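Local coordinates for probable TonB-dependent siderophore receptor PiuA (Acinetobacter baumannii, PDB 5FP1), which probably takes iron-loaded siderophores, perhaps including ferric enterobactin, across the bacterial outer membrane as a TonB-dependent receptor, at residues K145-E151 and T165-D171; A181-N187 and Y198-G202. All coordinates share one frame; numbering follows the deposited sequence.

Contact 1 of 2, residues K145-E151 and T165-D171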
# COMPACT_ATOMS: atom_id res chain seq x y z
N LYS A 145 22.61 -0.23 -13.71
CA LYS A 145 22.85 -1.50 -14.34
C LYS A 145 23.65 -1.34 -15.65
O LYS A 145 24.02 -0.23 -16.07
CB LYS A 145 21.50 -2.19 -14.60
CG LYS A 145 20.58 -1.38 -15.51
CD LYS A 145 19.20 -2.00 -15.58
CE LYS A 145 18.39 -1.34 -16.66
NZ LYS A 145 17.03 -1.93 -16.73
N LYS A 146 23.96 -2.46 -16.29
CA LYS A 146 24.80 -2.39 -17.49
C LYS A 146 24.07 -1.76 -18.68
O LYS A 146 22.86 -1.92 -18.84
CB LYS A 146 25.32 -3.78 -17.87
CG LYS A 146 24.26 -4.77 -18.29
CD LYS A 146 24.87 -6.09 -18.75
CE LYS A 146 23.79 -7.04 -19.26
NZ LYS A 146 24.27 -8.45 -19.32
N GLY A 147 24.81 -1.04 -19.52
CA GLY A 147 24.23 -0.44 -20.71
C GLY A 147 23.91 1.01 -20.47
O GLY A 147 23.35 1.36 -19.43
N ASP A 148 24.25 1.87 -21.42
CA ASP A 148 24.03 3.29 -21.28
C ASP A 148 22.64 3.64 -21.77
O ASP A 148 22.13 3.01 -22.68
CB ASP A 148 25.09 4.09 -22.03
CG ASP A 148 26.45 3.99 -21.37
OD1 ASP A 148 26.91 2.85 -21.16
OD2 ASP A 148 27.04 5.03 -21.01
N PHE A 149 22.00 4.62 -21.12
CA PHE A 149 20.71 5.13 -21.59
C PHE A 149 20.31 6.44 -20.93
O PHE A 149 20.82 6.79 -19.86
CB PHE A 149 19.61 4.08 -21.46
CG PHE A 149 19.32 3.63 -20.05
CD1 PHE A 149 18.44 4.35 -19.24
CD2 PHE A 149 19.85 2.44 -19.56
CE1 PHE A 149 18.14 3.92 -17.96
CE2 PHE A 149 19.55 2.01 -18.28
CZ PHE A 149 18.69 2.75 -17.47
N LEU A 150 19.47 7.19 -21.64
CA LEU A 150 18.85 8.39 -21.12
C LEU A 150 17.38 8.37 -21.51
O LEU A 150 17.05 8.28 -22.69
CB LEU A 150 19.52 9.65 -21.66
CG LEU A 150 18.93 10.97 -21.17
CD1 LEU A 150 19.11 11.14 -19.67
CD2 LEU A 150 19.56 12.14 -21.90
N GLU A 151 16.51 8.40 -20.51
CA GLU A 151 15.06 8.43 -20.72
C GLU A 151 14.45 9.63 -20.00
O GLU A 151 15.02 10.13 -19.02
CB GLU A 151 14.40 7.16 -20.20
CG GLU A 151 14.87 5.87 -20.82
CD GLU A 151 14.11 4.67 -20.27
OE1 GLU A 151 12.87 4.76 -20.13
OE2 GLU A 151 14.75 3.64 -19.98
N THR A 165 10.07 13.81 -15.64
CA THR A 165 11.01 12.84 -15.10
C THR A 165 12.19 12.71 -16.05
O THR A 165 12.05 12.88 -17.26
CB THR A 165 10.38 11.45 -14.96
OG1 THR A 165 9.86 11.06 -16.21
CG2 THR A 165 9.24 11.45 -13.96
N LEU A 166 13.35 12.39 -15.48
CA LEU A 166 14.57 12.11 -16.24
C LEU A 166 15.25 10.94 -15.59
O LEU A 166 15.32 10.87 -14.37
CB LEU A 166 15.50 13.32 -16.21
CG LEU A 166 15.47 14.09 -17.53
CD1 LEU A 166 14.74 15.40 -17.33
CD2 LEU A 166 16.88 14.31 -18.05
N ASP A 167 15.73 10.00 -16.40
CA ASP A 167 16.35 8.76 -15.89
C ASP A 167 17.59 8.47 -16.78
O ASP A 167 17.45 8.11 -17.94
CB ASP A 167 15.35 7.62 -16.00
CG ASP A 167 15.86 6.29 -15.42
OD1 ASP A 167 16.97 6.27 -14.87
OD2 ASP A 167 15.14 5.26 -15.53
N GLY A 168 18.78 8.65 -16.23
CA GLY A 168 20.02 8.43 -16.99
C GLY A 168 20.89 7.38 -16.33
O GLY A 168 21.05 7.37 -15.11
N ASN A 169 21.46 6.49 -17.15
CA ASN A 169 22.33 5.43 -16.67
C ASN A 169 23.61 5.38 -17.52
O ASN A 169 23.54 5.29 -18.74
CB ASN A 169 21.58 4.10 -16.79
CG ASN A 169 22.33 2.94 -16.17
OD1 ASN A 169 22.08 2.57 -15.04
ND2 ASN A 169 23.25 2.35 -16.93
N LYS A 170 24.76 5.47 -16.88
CA LYS A 170 26.05 5.48 -17.56
C LYS A 170 26.87 4.27 -17.13
O LYS A 170 27.18 4.10 -15.96
CB LYS A 170 26.80 6.77 -17.22
CG LYS A 170 27.92 7.12 -18.18
CD LYS A 170 28.64 8.39 -17.72
CE LYS A 170 28.14 9.65 -18.42
NZ LYS A 170 28.65 9.75 -19.82
N ASP A 171 27.19 3.41 -18.10
CA ASP A 171 28.04 2.23 -17.91
C ASP A 171 29.48 2.62 -18.24
O ASP A 171 29.79 2.94 -19.38
CB ASP A 171 27.55 1.15 -18.88
CG ASP A 171 28.22 -0.21 -18.66
OD1 ASP A 171 29.38 -0.26 -18.23
OD2 ASP A 171 27.56 -1.24 -18.93
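ND2 of Asn169 is gripped twice by the chain turning past it: it donates to the carbonyl O of Lys145 at 2.8 Å and, in a weak and bent bond, to the O of Gly147. OD1 of Asn169 accepts the backbone N of Lys145 at 3.1 Å. Three bonds on two amide atoms fix how the flat group is turned. With CG anti to the backbone N (chi1 -174°), the amide stands on the same face of the strand pair as Phe149. The Phe149 ring crosses the Asn169 side chain at a slant, with ring and amide planes 8° apart. CB of Asn169 sits over one ring face, 3.4 Å from the centroid, as a CH-pi contact.

Asp171 holds the next part: its OD2 takes the N of Gly147 at 2.8 Å through the anti lone pair, while its OD1 accepts the N of Gly173. In return, both carboxylate oxygens of Asp148 make weak bonds to the N of Asp171. At the backbone angles of Gly147 (phi 98°), a CB would be jammed against the carbonyl O of Lys146, which calls for glycine.

Beyond the turn, Phe149 with Asn169 and Glu151 with Asp167 are hydrogen-bonded pairs. Between them Leu150 faces Gly168 in a non-hydrogen-bonded pair, with CD1 of Leu150 3.9 Å from the CA of Gly168. The carboxylate of Asp167 forms a salt bridge with Arg179 of the next strand. The contact forms the open end, away from the connecting turn, of the antiparallel beta hairpin of strands 149-157 and 161-171 in the transmembrane beta-barrel.

Contact 2 of 2, residues A181-N187 and Y198-G202; sequences AVLGHQN and YKRVG
The guanidinium of Arg200 lies flat on the imidazole of His185, across neighbouring strands of an antiparallel beta hairpin in the receptor's beta-barrel. The two side chains run side by side and point the same way. Their centres are 4.0 Å apart and their planes differ by 19°. NH2 of Arg200 comes over the ring face toward its rim, 3.5 Å from NE2 of His185. CD2 of His185 lies over the centre of the guanidinium. Arg200 reaches this position with CG between its backbone N and carbonyl carbon (chi1 57°) and an extended chain beyond.

The ring's edge is used as well. NE2 of His185 donates nearly in the ring plane to OD1 of Asn187, at 2.8 Å and 166°. This bond helps fix the rotation of the imidazole. Tyr161 of the preceding strand also packs edge-to-face with the His185 ring. NE of Arg200 forms a salt bridge with Glu110.

Asn187 crosses Tyr198 obliquely, with amide and ring planes close to parallel. Its OD1 approaches CB of Tyr198 to 3.5 Å, and its backbone O lies at the edge of the tyrosine ring. Along the backbone, three hydrogen-bonded pairs join the strands: Leu183 with Gly202, His185 with Arg200 and Asn187 with Tyr198. On the other face, CB of Gln186 packs against CG of Lys199.

A water bridges the side chains of Asn187 and Arg200: it donates to OD1 of Asn187 at 2.8 Å and accepts from NH1 of Arg200 at 3.0 Å.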
# COMPACT_ATOMS: atom_id res chain seq x y z
N ALA A 181 17.56 9.02 -11.29
CA ALA A 181 16.22 9.44 -11.73
C ALA A 181 15.84 10.70 -10.96
O ALA A 181 16.20 10.85 -9.80
CB ALA A 181 15.20 8.33 -11.52
N VAL A 182 15.18 11.63 -11.63
CA VAL A 182 14.80 12.88 -11.00
C VAL A 182 13.34 13.14 -11.35
O VAL A 182 12.87 12.72 -12.41
CB VAL A 182 15.66 14.07 -11.48
CG1 VAL A 182 15.43 15.28 -10.61
CG2 VAL A 182 17.14 13.73 -11.43
N LEU A 183 12.63 13.80 -10.45
CA LEU A 183 11.20 14.00 -10.56
C LEU A 183 10.85 15.40 -10.12
O LEU A 183 11.31 15.86 -9.07
CB LEU A 183 10.42 12.99 -9.68
CG LEU A 183 8.92 13.29 -9.51
CD1 LEU A 183 8.15 12.95 -10.77
CD2 LEU A 183 8.33 12.54 -8.30
N GLY A 184 9.99 16.03 -10.91
CA GLY A 184 9.25 17.22 -10.52
C GLY A 184 7.80 17.04 -10.89
O GLY A 184 7.49 16.71 -12.03
N HIS A 185 6.90 17.25 -9.94
CA HIS A 185 5.50 16.94 -10.20
C HIS A 185 4.55 17.86 -9.46
O HIS A 185 4.77 18.18 -8.31
CB HIS A 185 5.18 15.51 -9.76
CG HIS A 185 3.74 15.15 -9.91
ND1 HIS A 185 3.26 14.43 -10.97
CD2 HIS A 185 2.66 15.45 -9.13
CE1 HIS A 185 1.94 14.31 -10.86
NE2 HIS A 185 1.56 14.90 -9.75
N GLN A 186 3.47 18.25 -10.14
CA GLN A 186 2.34 18.93 -9.48
C GLN A 186 1.06 18.57 -10.16
O GLN A 186 1.04 18.34 -11.39
CB GLN A 186 2.49 20.45 -9.47
CG GLN A 186 2.46 21.09 -10.84
CD GLN A 186 2.37 22.62 -10.79
OE1 GLN A 186 1.52 23.22 -11.45
NE2 GLN A 186 3.22 23.24 -10.02
N ASN A 187 -0.01 18.49 -9.38
CA ASN A 187 -1.35 18.38 -9.93
C ASN A 187 -2.38 18.78 -8.90
O ASN A 187 -2.16 18.64 -7.69
CB ASN A 187 -1.64 16.95 -10.45
CG ASN A 187 -1.91 15.94 -9.33
OD1 ASN A 187 -0.97 15.45 -8.69
ND2 ASN A 187 -3.17 15.60 -9.12
N TYR A 198 -1.26 18.76 -5.12
CA TYR A 198 -0.08 17.95 -4.85
C TYR A 198 1.14 18.57 -5.49
O TYR A 198 1.08 19.00 -6.65
CB TYR A 198 -0.30 16.52 -5.40
CG TYR A 198 -1.45 15.90 -4.70
CD1 TYR A 198 -1.29 15.34 -3.43
CD2 TYR A 198 -2.72 15.91 -5.26
CE1 TYR A 198 -2.35 14.80 -2.74
CE2 TYR A 198 -3.80 15.38 -4.57
CZ TYR A 198 -3.60 14.84 -3.30
OH TYR A 198 -4.64 14.31 -2.60
N LYS A 199 2.24 18.62 -4.75
CA LYS A 199 3.52 19.08 -5.32
C LYS A 199 4.62 18.24 -4.73
O LYS A 199 4.69 18.05 -3.52
CB LYS A 199 3.78 20.56 -4.99
CG LYS A 199 2.69 21.52 -5.46
CD LYS A 199 3.00 22.96 -5.12
CE LYS A 199 1.93 23.89 -5.68
NZ LYS A 199 0.56 23.46 -5.27
N ARG A 200 5.50 17.73 -5.58
CA ARG A 200 6.60 16.96 -5.07
C ARG A 200 7.83 16.94 -5.98
O ARG A 200 7.72 17.13 -7.19
CB ARG A 200 6.14 15.53 -4.73
CG ARG A 200 5.53 14.74 -5.84
CD ARG A 200 4.82 13.48 -5.33
NE ARG A 200 4.14 12.78 -6.42
CZ ARG A 200 2.84 12.85 -6.67
NH1 ARG A 200 2.05 13.63 -5.93
NH2 ARG A 200 2.34 12.20 -7.70
N VAL A 201 8.97 16.69 -5.36
CA VAL A 201 10.25 16.57 -6.04
C VAL A 201 10.99 15.38 -5.46
O VAL A 201 10.90 15.08 -4.26
CB VAL A 201 11.06 17.88 -5.85
CG1 VAL A 201 12.52 17.71 -6.25
CG2 VAL A 201 10.39 19.01 -6.64
N GLY A 202 11.70 14.65 -6.32
CA GLY A 202 12.49 13.53 -5.88
C GLY A 202 13.75 13.31 -6.69
O GLY A 202 13.87 13.77 -7.83
O HOH W 1 -0.55 13.13 -7.26
O HOH W 2 -0.37 12.54 -9.78

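Contact 1 and contact 2 lie in series along the chain, with centres about 19 Å apart. Each joins two strands of a hairpin in the barrel wall. The hairpins meet because strands 161-171 and 177-188 are also neighbours, so four consecutive strands run side by side. At this seam the O of Leu166 probably accepts a hydrogen bond from the N of Val182, at 2.8 Å. CG2 of Thr165 packs on CD1 of Leu183 at 3.7 Å. Arg179, which pairs with Asp167 of contact 1, belongs to the same strand as segment 181-187 of contact 2. Glu110 belongs to the plug domain, so contact 2 touches the plug as well as the wall.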